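Local coordinates for protein F420-reducing hydrogenase, subunit beta (Methanothermobacter marburgensis, PDB 4OMF) that carries FAD and an iron-sulfur cluster and, as the beta subunit of F420-reducing hydrogenase, probably passes electrons from hydrogen oxidation to coenzyme F420, at residues C[22-34]-C[205-219]. Numbering follows the deposited sequence.
Sequences LAQDGGIVTGLLA and VSTGSVGSPDGWSTV. With FAD (flavin-adenine dinucleotide), chain R.
Ile28 CG1 packs against Ser217 CB and Val219 CG2, and presses to within 3.4 Å of Ser217 CB, tighter than an ordinary carbon-carbon contact. With CG1 set beside its own backbone N (chi1 -52°), the branch is turned onto both residues while CB faces Thr207 OG1. Ser217 OG also accepts the amide proton of Gly26, N to OG 2.9 Å, a bond bent to 145°. The lack of a side chain at Gly26 is consistent with the close approach of its backbone to Trp216 and to the Ser217 hydroxyl. Farther along the helix the fit slackens, and Leu32 CD2 reaches Val205 CG2 only at 4.3 Å.

The helix that begins at Ile28 thus packs on two neighbouring antiparallel strands, 205-208 and 217-221, of the central mixed sheet, while its amino-terminal turn and the preceding loop cradle the FAD diphosphate. Backbone amides do most of this work: Asp25 and Gly27 both donate to O2P and Val29 donates to O1P, an anion site that the helix dipole probably favours. Thr30 adds its hydroxyl, OG1 to O2A 2.6 Å.

Toward the 209-216 turns the packing gives way to a water-mediated link. Asp25 divides its carboxylate: OD2 takes the ribityl hydroxyl O4' of FAD at 2.5 Å, whereas OD1 rests 3.3 Å from Ser209 CB and is also within hydrogen-bonding range of a water that accepts from Gly215 N. Without this carboxylate, as with an alanine here, O4' is likely to lose its acceptor and the water one of its holds between loop and turn. Beyond the carboxylate, the amides of Ser209 and Val210 converge on flavin O2, with Val210 N 3.1 Å from that oxygen.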
# COMPACT_ATOMS: atom_id res chain seq x y z
N LEU C 22 35.71 -21.96 16.76
CA LEU C 22 34.61 -21.04 16.49
C LEU C 22 33.29 -21.75 16.22
O LEU C 22 32.21 -21.17 16.39
CB LEU C 22 34.96 -20.15 15.29
CG LEU C 22 36.15 -19.20 15.50
CD1 LEU C 22 36.61 -18.64 14.16
CD2 LEU C 22 35.78 -18.07 16.45
N ALA C 23 33.37 -23.01 15.80
CA ALA C 23 32.22 -23.76 15.29
C ALA C 23 31.18 -24.14 16.33
O ALA C 23 31.52 -24.39 17.49
CB ALA C 23 32.71 -25.02 14.61
N GLN C 24 29.92 -24.22 15.90
CA GLN C 24 28.87 -24.75 16.76
C GLN C 24 29.13 -26.21 17.11
O GLN C 24 29.05 -26.62 18.28
CB GLN C 24 27.50 -24.62 16.10
CG GLN C 24 26.34 -25.07 17.00
CD GLN C 24 26.05 -24.03 18.10
OE1 GLN C 24 26.55 -22.90 18.05
NE2 GLN C 24 25.24 -24.41 19.08
N ASP C 25 29.42 -26.97 16.08
CA ASP C 25 29.55 -28.41 16.19
C ASP C 25 30.88 -28.84 15.55
O ASP C 25 31.94 -28.49 16.08
CB ASP C 25 28.34 -29.09 15.54
CG ASP C 25 27.05 -28.76 16.27
OD1 ASP C 25 27.02 -28.95 17.51
OD2 ASP C 25 26.08 -28.31 15.63
N GLY C 26 30.84 -29.55 14.43
CA GLY C 26 32.05 -30.03 13.76
C GLY C 26 32.72 -29.00 12.85
O GLY C 26 33.81 -29.22 12.34
N GLY C 27 32.07 -27.86 12.65
CA GLY C 27 32.62 -26.85 11.75
C GLY C 27 32.49 -27.26 10.30
O GLY C 27 33.31 -26.90 9.46
N ILE C 28 31.44 -28.01 10.00
CA ILE C 28 31.24 -28.51 8.65
C ILE C 28 30.85 -27.36 7.72
O ILE C 28 31.33 -27.28 6.59
CB ILE C 28 30.15 -29.60 8.62
CG1 ILE C 28 30.45 -30.70 9.64
CG2 ILE C 28 29.99 -30.17 7.21
CD1 ILE C 28 31.83 -31.36 9.51
N VAL C 29 29.99 -26.47 8.18
CA VAL C 29 29.55 -25.40 7.30
C VAL C 29 30.69 -24.46 6.99
O VAL C 29 30.98 -24.19 5.82
CB VAL C 29 28.39 -24.60 7.89
CG1 VAL C 29 27.96 -23.50 6.90
CG2 VAL C 29 27.23 -25.54 8.19
N THR C 30 31.36 -23.97 8.03
CA THR C 30 32.45 -23.02 7.81
C THR C 30 33.61 -23.66 7.02
O THR C 30 34.15 -23.07 6.09
CB THR C 30 32.98 -22.45 9.15
OG1 THR C 30 31.93 -21.72 9.81
CG2 THR C 30 34.17 -21.53 8.90
N GLY C 31 33.98 -24.88 7.40
CA GLY C 31 35.03 -25.62 6.73
C GLY C 31 34.73 -25.90 5.26
O GLY C 31 35.60 -25.77 4.40
N LEU C 32 33.50 -26.27 4.96
CA LEU C 32 33.17 -26.63 3.58
C LEU C 32 33.04 -25.41 2.68
O LEU C 32 33.52 -25.42 1.53
CB LEU C 32 31.88 -27.44 3.54
CG LEU C 32 31.61 -28.17 2.22
CD1 LEU C 32 32.74 -29.13 1.86
CD2 LEU C 32 30.29 -28.90 2.35
N LEU C 33 32.43 -24.34 3.19
CA LEU C 33 32.33 -23.09 2.43
C LEU C 33 33.72 -22.52 2.22
O LEU C 33 34.03 -21.98 1.16
CB LEU C 33 31.42 -22.07 3.14
CG LEU C 33 29.93 -22.45 3.14
CD1 LEU C 33 29.14 -21.47 4.01
CD2 LEU C 33 29.38 -22.53 1.74
N ALA C 34 34.56 -22.64 3.24
CA ALA C 34 35.92 -22.11 3.13
C ALA C 34 36.72 -22.88 2.09
O ALA C 34 37.49 -22.31 1.32
CB ALA C 34 36.64 -22.16 4.48
N VAL C 205 24.30 -30.91 0.68
CA VAL C 205 24.87 -31.62 1.83
C VAL C 205 24.14 -31.07 3.03
O VAL C 205 23.94 -29.86 3.10
CB VAL C 205 26.37 -31.32 2.04
CG1 VAL C 205 26.98 -32.30 3.03
CG2 VAL C 205 27.12 -31.31 0.76
N SER C 206 23.76 -31.93 3.97
CA SER C 206 23.04 -31.48 5.16
C SER C 206 23.83 -31.83 6.43
O SER C 206 24.43 -32.90 6.50
CB SER C 206 21.64 -32.11 5.22
OG SER C 206 20.91 -31.92 4.02
N THR C 207 23.84 -30.95 7.42
CA THR C 207 24.63 -31.25 8.60
C THR C 207 23.98 -30.72 9.88
O THR C 207 23.22 -29.76 9.86
CB THR C 207 26.09 -30.70 8.41
OG1 THR C 207 26.94 -31.09 9.50
CG2 THR C 207 26.09 -29.19 8.28
N GLY C 208 24.27 -31.40 10.99
CA GLY C 208 23.76 -31.00 12.29
C GLY C 208 24.50 -31.75 13.38
O GLY C 208 25.41 -32.52 13.09
N SER C 209 24.13 -31.51 14.63
CA SER C 209 24.83 -32.15 15.74
C SER C 209 24.26 -33.51 16.06
O SER C 209 24.98 -34.41 16.51
CB SER C 209 24.78 -31.27 17.00
OG SER C 209 23.44 -31.04 17.39
N VAL C 210 22.95 -33.66 15.86
CA VAL C 210 22.26 -34.87 16.32
C VAL C 210 22.81 -36.14 15.69
O VAL C 210 22.95 -36.24 14.47
CB VAL C 210 20.75 -34.77 16.07
CG1 VAL C 210 20.06 -36.09 16.38
CG2 VAL C 210 20.18 -33.64 16.92
N GLY C 211 23.13 -37.12 16.54
CA GLY C 211 23.62 -38.41 16.07
C GLY C 211 25.12 -38.52 16.30
O GLY C 211 25.68 -39.61 16.28
N SER C 212 25.75 -37.38 16.55
CA SER C 212 27.20 -37.30 16.75
C SER C 212 27.54 -36.79 18.14
O SER C 212 26.76 -36.07 18.76
CB SER C 212 27.85 -36.39 15.69
OG SER C 212 27.93 -37.03 14.43
N PRO C 213 28.74 -37.15 18.64
CA PRO C 213 29.22 -36.63 19.93
C PRO C 213 29.61 -35.15 19.83
O PRO C 213 29.67 -34.59 18.74
CB PRO C 213 30.43 -37.51 20.24
CG PRO C 213 30.90 -38.00 18.91
CD PRO C 213 29.68 -38.11 18.04
N ASP C 214 29.83 -34.53 20.99
CA ASP C 214 30.14 -33.11 21.05
C ASP C 214 31.37 -32.75 20.22
O ASP C 214 32.40 -33.40 20.31
CB ASP C 214 30.36 -32.68 22.50
CG ASP C 214 29.06 -32.62 23.29
OD1 ASP C 214 28.08 -32.05 22.76
OD2 ASP C 214 29.02 -33.14 24.42
N GLY C 215 31.24 -31.72 19.39
CA GLY C 215 32.36 -31.26 18.58
C GLY C 215 32.44 -31.98 17.25
O GLY C 215 33.36 -31.76 16.45
N TRP C 216 31.47 -32.86 17.02
CA TRP C 216 31.37 -33.59 15.76
C TRP C 216 30.01 -33.35 15.15
O TRP C 216 29.08 -32.88 15.83
CB TRP C 216 31.58 -35.09 15.97
CG TRP C 216 32.97 -35.46 16.32
CD1 TRP C 216 33.58 -35.30 17.53
CD2 TRP C 216 33.94 -36.08 15.46
NE1 TRP C 216 34.87 -35.77 17.48
CE2 TRP C 216 35.11 -36.26 16.22
CE3 TRP C 216 33.92 -36.50 14.12
CZ2 TRP C 216 36.26 -36.85 15.69
CZ3 TRP C 216 35.07 -37.08 13.59
CH2 TRP C 216 36.22 -37.24 14.38
N SER C 217 29.89 -33.64 13.86
CA SER C 217 28.64 -33.41 13.12
C SER C 217 28.22 -34.63 12.32
O SER C 217 29.07 -35.36 11.81
CB SER C 217 28.78 -32.25 12.14
OG SER C 217 28.96 -31.02 12.81
N THR C 218 26.91 -34.82 12.17
CA THR C 218 26.36 -35.84 11.29
C THR C 218 26.13 -35.23 9.92
O THR C 218 25.36 -34.27 9.78
CB THR C 218 25.06 -36.42 11.86
OG1 THR C 218 25.31 -36.92 13.19
CG2 THR C 218 24.54 -37.53 10.97
N VAL C 219 26.83 -35.76 8.92
CA VAL C 219 26.89 -35.15 7.59
C VAL C 219 26.25 -36.06 6.54
O VAL C 219 26.73 -37.17 6.30
CB VAL C 219 28.35 -34.87 7.16
CG1 VAL C 219 28.40 -34.22 5.78
CG2 VAL C 219 29.05 -33.99 8.18
PA FAD R . 29.64 -23.56 11.86
O1A FAD R . 29.44 -23.23 13.31
O2A FAD R . 30.99 -23.72 11.22
O5B FAD R . 28.85 -22.47 11.01
C5B FAD R . 27.46 -22.31 11.35
C4B FAD R . 26.76 -21.71 10.13
O4B FAD R . 25.36 -21.59 10.41
C3B FAD R . 27.30 -20.31 9.85
O3B FAD R . 27.64 -20.14 8.47
C2B FAD R . 26.13 -19.41 10.20
O2B FAD R . 26.08 -18.27 9.33
C1B FAD R . 24.92 -20.30 10.01
N9A FAD R . 23.81 -19.86 10.88
C8A FAD R . 23.89 -19.66 12.20
N7A FAD R . 22.69 -19.27 12.70
C5A FAD R . 21.83 -19.22 11.64
C6A FAD R . 20.41 -18.85 11.45
N6A FAD R . 19.64 -18.44 12.50
N1A FAD R . 19.91 -18.95 10.21
C2A FAD R . 20.66 -19.31 9.15
N3A FAD R . 21.97 -19.65 9.24
C4A FAD R . 22.58 -19.61 10.45
N1 FAD R . 21.12 -28.91 14.63
C2 FAD R . 20.55 -30.16 14.88
O2 FAD R . 21.29 -31.16 14.95
N3 FAD R . 19.18 -30.24 15.10
C4 FAD R . 18.38 -29.12 15.02
O4 FAD R . 17.14 -29.25 15.19
C4X FAD R . 18.98 -27.88 15.43
N5 FAD R . 18.07 -26.71 15.45
C5X FAD R . 18.58 -25.58 14.65
C6 FAD R . 17.72 -24.47 14.59
C7 FAD R . 18.18 -23.26 14.05
C7M FAD R . 17.26 -22.06 13.96
C8 FAD R . 19.50 -23.20 13.60
C8M FAD R . 20.12 -21.95 13.00
C9 FAD R . 20.37 -24.30 13.67
C9A FAD R . 19.94 -25.48 14.29
N10 FAD R . 20.78 -26.63 14.28
C10 FAD R . 20.40 -27.78 14.94
C1' FAD R . 22.04 -26.71 13.53
C2' FAD R . 23.27 -26.39 14.34
O2' FAD R . 23.03 -25.72 15.49
C3' FAD R . 24.31 -25.99 13.58
O3' FAD R . 24.16 -24.74 13.07
C4' FAD R . 24.88 -27.00 12.61
O4' FAD R . 25.21 -28.25 13.25
C5' FAD R . 26.11 -26.43 11.89
O5' FAD R . 27.23 -26.45 12.76
P FAD R . 28.72 -26.33 12.20
O1P FAD R . 28.85 -27.35 11.09
O2P FAD R . 29.70 -26.41 13.34
O3P FAD R . 28.73 -24.86 11.51
O HOH W 1 28.42 -31.41 18.43